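PDB 2PX7: 2-C-methyl-D-erythritol 4-phosphate cytidylyltransferase from Thermus thermophilus HB8, which probably catalyses the transfer of a cytidylyl group from CTP to 2-C-methyl-D-erythritol 4-phosphate, releasing diphosphate, in the non-mevalonate route to isoprenoid precursors. Local coordinates for residues A131-D145 with R161-F174. Sequence-based numbering, arbitrary orientation.
Sequences AQRSGAAVPVLPVPD and REAFRLVQTPQGFF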
# COMPACT_ATOMS: atom_id res chain seq x y z
N ALA A 131 1.62 -19.97 12.61
CA ALA A 131 0.73 -19.98 13.78
C ALA A 131 0.79 -21.33 14.52
O ALA A 131 0.77 -21.36 15.75
CB ALA A 131 -0.71 -19.65 13.38
N GLN A 132 0.89 -22.43 13.77
CA GLN A 132 1.02 -23.79 14.33
C GLN A 132 2.22 -23.94 15.25
O GLN A 132 2.17 -24.68 16.24
CB GLN A 132 1.10 -24.85 13.22
CG GLN A 132 -0.21 -25.06 12.47
CD GLN A 132 -0.08 -25.84 11.16
OE1 GLN A 132 1.00 -25.89 10.55
NE2 GLN A 132 -1.18 -26.41 10.70
N ARG A 133 3.30 -23.25 14.92
CA ARG A 133 4.55 -23.35 15.67
C ARG A 133 4.60 -22.32 16.78
O ARG A 133 5.01 -22.62 17.90
CB ARG A 133 5.75 -23.13 14.73
CG ARG A 133 6.04 -24.30 13.75
CD ARG A 133 7.11 -23.93 12.68
NE ARG A 133 7.78 -22.66 12.94
CZ ARG A 133 7.78 -21.61 12.12
NH1 ARG A 133 7.16 -21.67 10.94
NH2 ARG A 133 8.40 -20.49 12.47
N SER A 134 4.19 -21.10 16.46
CA SER A 134 4.45 -19.95 17.31
C SER A 134 3.25 -19.55 18.17
O SER A 134 3.42 -18.84 19.16
CB SER A 134 4.91 -18.76 16.48
OG SER A 134 3.78 -18.17 15.83
N GLY A 135 2.06 -19.97 17.77
CA GLY A 135 0.86 -19.61 18.49
C GLY A 135 0.27 -18.26 18.15
O GLY A 135 -0.83 -17.96 18.55
N ALA A 136 1.03 -17.42 17.44
CA ALA A 136 0.55 -16.09 17.04
C ALA A 136 1.39 -15.64 15.87
O ALA A 136 2.59 -15.50 16.02
CB ALA A 136 0.68 -15.07 18.20
N ALA A 137 0.77 -15.42 14.71
CA ALA A 137 1.50 -15.03 13.50
C ALA A 137 0.68 -14.10 12.60
O ALA A 137 -0.51 -14.34 12.34
CB ALA A 137 1.93 -16.26 12.71
N VAL A 138 1.34 -13.05 12.13
CA VAL A 138 0.72 -11.99 11.36
C VAL A 138 1.49 -11.71 10.04
O VAL A 138 2.72 -11.57 10.07
CB VAL A 138 0.69 -10.70 12.24
CG1 VAL A 138 0.26 -9.51 11.46
CG2 VAL A 138 -0.23 -10.92 13.45
N PRO A 139 0.77 -11.61 8.90
CA PRO A 139 1.42 -11.15 7.66
C PRO A 139 1.62 -9.63 7.62
O PRO A 139 0.71 -8.86 7.96
CB PRO A 139 0.48 -11.62 6.55
CG PRO A 139 -0.90 -11.60 7.21
CD PRO A 139 -0.67 -11.90 8.69
N VAL A 140 2.82 -9.22 7.20
CA VAL A 140 3.19 -7.82 7.11
C VAL A 140 3.83 -7.51 5.75
O VAL A 140 4.37 -8.40 5.10
CB VAL A 140 4.14 -7.34 8.27
CG1 VAL A 140 3.49 -7.54 9.66
CG2 VAL A 140 5.52 -8.01 8.17
N LEU A 141 3.73 -6.25 5.31
CA LEU A 141 4.43 -5.78 4.11
C LEU A 141 5.29 -4.59 4.46
O LEU A 141 4.94 -3.81 5.36
CB LEU A 141 3.44 -5.36 3.01
CG LEU A 141 2.68 -6.38 2.17
CD1 LEU A 141 1.84 -5.61 1.17
CD2 LEU A 141 3.58 -7.34 1.43
N PRO A 142 6.40 -4.39 3.70
CA PRO A 142 7.14 -3.15 3.96
C PRO A 142 6.27 -1.97 3.50
O PRO A 142 5.42 -2.14 2.63
CB PRO A 142 8.39 -3.26 3.06
CG PRO A 142 8.36 -4.64 2.46
CD PRO A 142 6.99 -5.20 2.62
N VAL A 143 6.48 -0.81 4.10
CA VAL A 143 5.86 0.42 3.64
C VAL A 143 6.55 0.83 2.33
O VAL A 143 7.74 1.11 2.33
CB VAL A 143 5.98 1.55 4.69
CG1 VAL A 143 5.45 2.89 4.13
CG2 VAL A 143 5.22 1.18 5.98
N PRO A 144 5.80 0.88 1.21
CA PRO A 144 6.41 1.04 -0.13
C PRO A 144 6.77 2.47 -0.55
O PRO A 144 7.52 2.65 -1.53
CB PRO A 144 5.31 0.52 -1.06
CG PRO A 144 4.04 0.82 -0.33
CD PRO A 144 4.33 0.78 1.14
N ASP A 145 6.26 3.47 0.17
CA ASP A 145 6.34 4.87 -0.22
C ASP A 145 6.94 5.66 0.92
O ASP A 145 6.90 5.21 2.06
CB ASP A 145 4.94 5.44 -0.49
CG ASP A 145 4.18 4.71 -1.58
OD1 ASP A 145 4.75 4.43 -2.65
OD2 ASP A 145 2.97 4.45 -1.36
N ARG A 161 10.42 4.91 6.58
CA ARG A 161 9.50 3.84 6.17
C ARG A 161 10.06 2.42 6.40
O ARG A 161 9.30 1.45 6.55
CB ARG A 161 9.03 4.04 4.72
CG ARG A 161 10.17 4.07 3.70
CD ARG A 161 9.65 3.90 2.29
NE ARG A 161 10.74 3.62 1.37
CZ ARG A 161 11.12 2.40 1.00
NH1 ARG A 161 10.48 1.33 1.47
NH2 ARG A 161 12.15 2.25 0.18
N GLU A 162 11.39 2.33 6.45
CA GLU A 162 12.09 1.06 6.67
C GLU A 162 11.87 0.50 8.09
O GLU A 162 12.01 -0.69 8.32
CB GLU A 162 13.59 1.23 6.36
CG GLU A 162 14.24 2.54 6.89
CD GLU A 162 14.11 3.77 5.95
OE1 GLU A 162 13.41 3.69 4.92
OE2 GLU A 162 14.73 4.82 6.24
N ALA A 163 11.50 1.37 9.02
CA ALA A 163 11.23 1.02 10.41
C ALA A 163 9.78 0.53 10.64
O ALA A 163 9.44 0.11 11.75
CB ALA A 163 11.49 2.23 11.28
N PHE A 164 8.95 0.57 9.59
CA PHE A 164 7.51 0.36 9.70
C PHE A 164 7.02 -0.71 8.76
O PHE A 164 7.67 -1.02 7.75
CB PHE A 164 6.76 1.66 9.45
CG PHE A 164 6.86 2.64 10.58
CD1 PHE A 164 5.96 2.58 11.65
CD2 PHE A 164 7.86 3.61 10.59
CE1 PHE A 164 6.06 3.47 12.71
CE2 PHE A 164 7.97 4.52 11.64
CZ PHE A 164 7.06 4.44 12.71
N ARG A 165 5.86 -1.28 9.10
CA ARG A 165 5.22 -2.30 8.29
C ARG A 165 3.73 -2.00 8.15
O ARG A 165 3.13 -1.33 9.00
CB ARG A 165 5.40 -3.69 8.92
CG ARG A 165 6.83 -4.17 9.10
CD ARG A 165 7.63 -4.22 7.79
NE ARG A 165 8.97 -4.73 8.04
CZ ARG A 165 10.00 -4.00 8.48
NH1 ARG A 165 9.91 -2.69 8.67
NH2 ARG A 165 11.16 -4.59 8.70
N LEU A 166 3.15 -2.48 7.05
CA LEU A 166 1.71 -2.53 6.88
C LEU A 166 1.26 -3.92 7.34
O LEU A 166 1.78 -4.94 6.87
CB LEU A 166 1.32 -2.28 5.41
CG LEU A 166 1.75 -0.93 4.85
CD1 LEU A 166 1.43 -0.82 3.39
CD2 LEU A 166 1.13 0.21 5.62
N VAL A 167 0.30 -3.94 8.26
CA VAL A 167 -0.21 -5.19 8.81
C VAL A 167 -1.40 -5.68 8.01
O VAL A 167 -2.35 -4.91 7.74
CB VAL A 167 -0.56 -5.02 10.32
CG1 VAL A 167 -1.04 -6.33 10.92
CG2 VAL A 167 0.64 -4.50 11.11
N GLN A 168 -1.38 -6.96 7.61
CA GLN A 168 -2.50 -7.55 6.85
C GLN A 168 -3.18 -8.65 7.66
O GLN A 168 -2.91 -8.80 8.85
CB GLN A 168 -2.02 -8.12 5.51
CG GLN A 168 -1.11 -7.17 4.71
CD GLN A 168 -0.78 -7.75 3.37
OE1 GLN A 168 -0.17 -8.81 3.28
NE2 GLN A 168 -1.21 -7.08 2.32
N THR A 169 -4.06 -9.40 6.99
CA THR A 169 -4.69 -10.59 7.53
C THR A 169 -4.62 -11.65 6.41
O THR A 169 -4.34 -11.30 5.28
CB THR A 169 -6.19 -10.35 7.99
OG1 THR A 169 -7.04 -10.20 6.84
CG2 THR A 169 -6.32 -9.10 8.89
N PRO A 170 -4.88 -12.94 6.71
CA PRO A 170 -5.34 -13.52 7.98
C PRO A 170 -4.28 -13.47 9.08
O PRO A 170 -3.07 -13.58 8.80
CB PRO A 170 -5.66 -14.97 7.62
CG PRO A 170 -4.80 -15.28 6.43
CD PRO A 170 -4.70 -13.97 5.66
N GLN A 171 -4.73 -13.31 10.33
CA GLN A 171 -3.87 -13.47 11.50
C GLN A 171 -4.17 -14.80 12.19
O GLN A 171 -5.34 -15.15 12.38
CB GLN A 171 -4.03 -12.28 12.45
CG GLN A 171 -3.94 -10.91 11.74
CD GLN A 171 -3.77 -9.75 12.66
OE1 GLN A 171 -3.98 -9.84 13.89
NE2 GLN A 171 -3.33 -8.63 12.09
N GLY A 172 -3.13 -15.55 12.55
CA GLY A 172 -3.27 -16.93 13.02
C GLY A 172 -2.89 -17.05 14.48
O GLY A 172 -1.93 -16.45 14.92
N PHE A 173 -3.65 -17.83 15.24
CA PHE A 173 -3.40 -17.95 16.69
C PHE A 173 -3.79 -19.34 17.15
O PHE A 173 -4.67 -19.96 16.54
CB PHE A 173 -4.23 -16.91 17.47
CG PHE A 173 -4.00 -15.48 17.03
CD1 PHE A 173 -2.92 -14.76 17.52
CD2 PHE A 173 -4.87 -14.86 16.15
CE1 PHE A 173 -2.68 -13.43 17.10
CE2 PHE A 173 -4.65 -13.55 15.72
CZ PHE A 173 -3.54 -12.83 16.19
N PHE A 174 -3.16 -19.81 18.23
CA PHE A 174 -3.80 -20.85 19.04
C PHE A 174 -5.13 -20.27 19.53
O PHE A 174 -5.18 -19.16 20.05
CB PHE A 174 -2.94 -21.25 20.25
CG PHE A 174 -1.58 -21.83 19.89
CD1 PHE A 174 -1.38 -22.54 18.69
CD2 PHE A 174 -0.50 -21.70 20.77
CE1 PHE A 174 -0.14 -23.09 18.38
CE2 PHE A 174 0.77 -22.23 20.45
CZ PHE A 174 0.93 -22.93 19.26
O HOH W 1 9.22 -0.94 5.41
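Ala131 CB lies against the bare backbone of Gly172, 3.6 Å from its carbonyl carbon, so the last turn of helix 121-134 settles onto strand 165-174, the sheet neighbour of the strand that follows the helix. Phe174 fits the corner beside it: its ring lies with one face over Gly135, whose positive phi ends the helix, while Gln132 O meets the ring edge. Two antiparallel ladders then illustrate how a strand pair survives a shift in register. In the first, Ala137 and Gly172 exchange two hydrogen bonds, and small Ala136 leaves room for the Phe173 ring, CB to CD1 3.7 Å. In the second, Leu141 and Leu166 are bonded in the same reciprocal way. Between them residues 168-170, with a cis peptide before Pro170, bow outward, and the Pro139 ring fills the bend, its CG 3.8 Å from Gln168 C; Gln168 N returns to Pro139 O at 2.8 Å. Beside the bend, Val138 CG1, anti to the backbone N (chi1 171°), presses tightly on Val167 CG1 at 3.5 Å. Farther out, Val143 CG2 fits between Phe164 CB and Leu166 CG, and Arg161, predicted to position 2-C-methyl-D-erythritol 4-phosphate for attack, reaches Val143 O through NH1 (2.9 Å). Strand 136-142 lies between strands 165-174 and 207-210; helix 195-201 packs on Phe173, and residues 165-167 pair with a strand of the second subunit, carrying the sheet across the dimer interface.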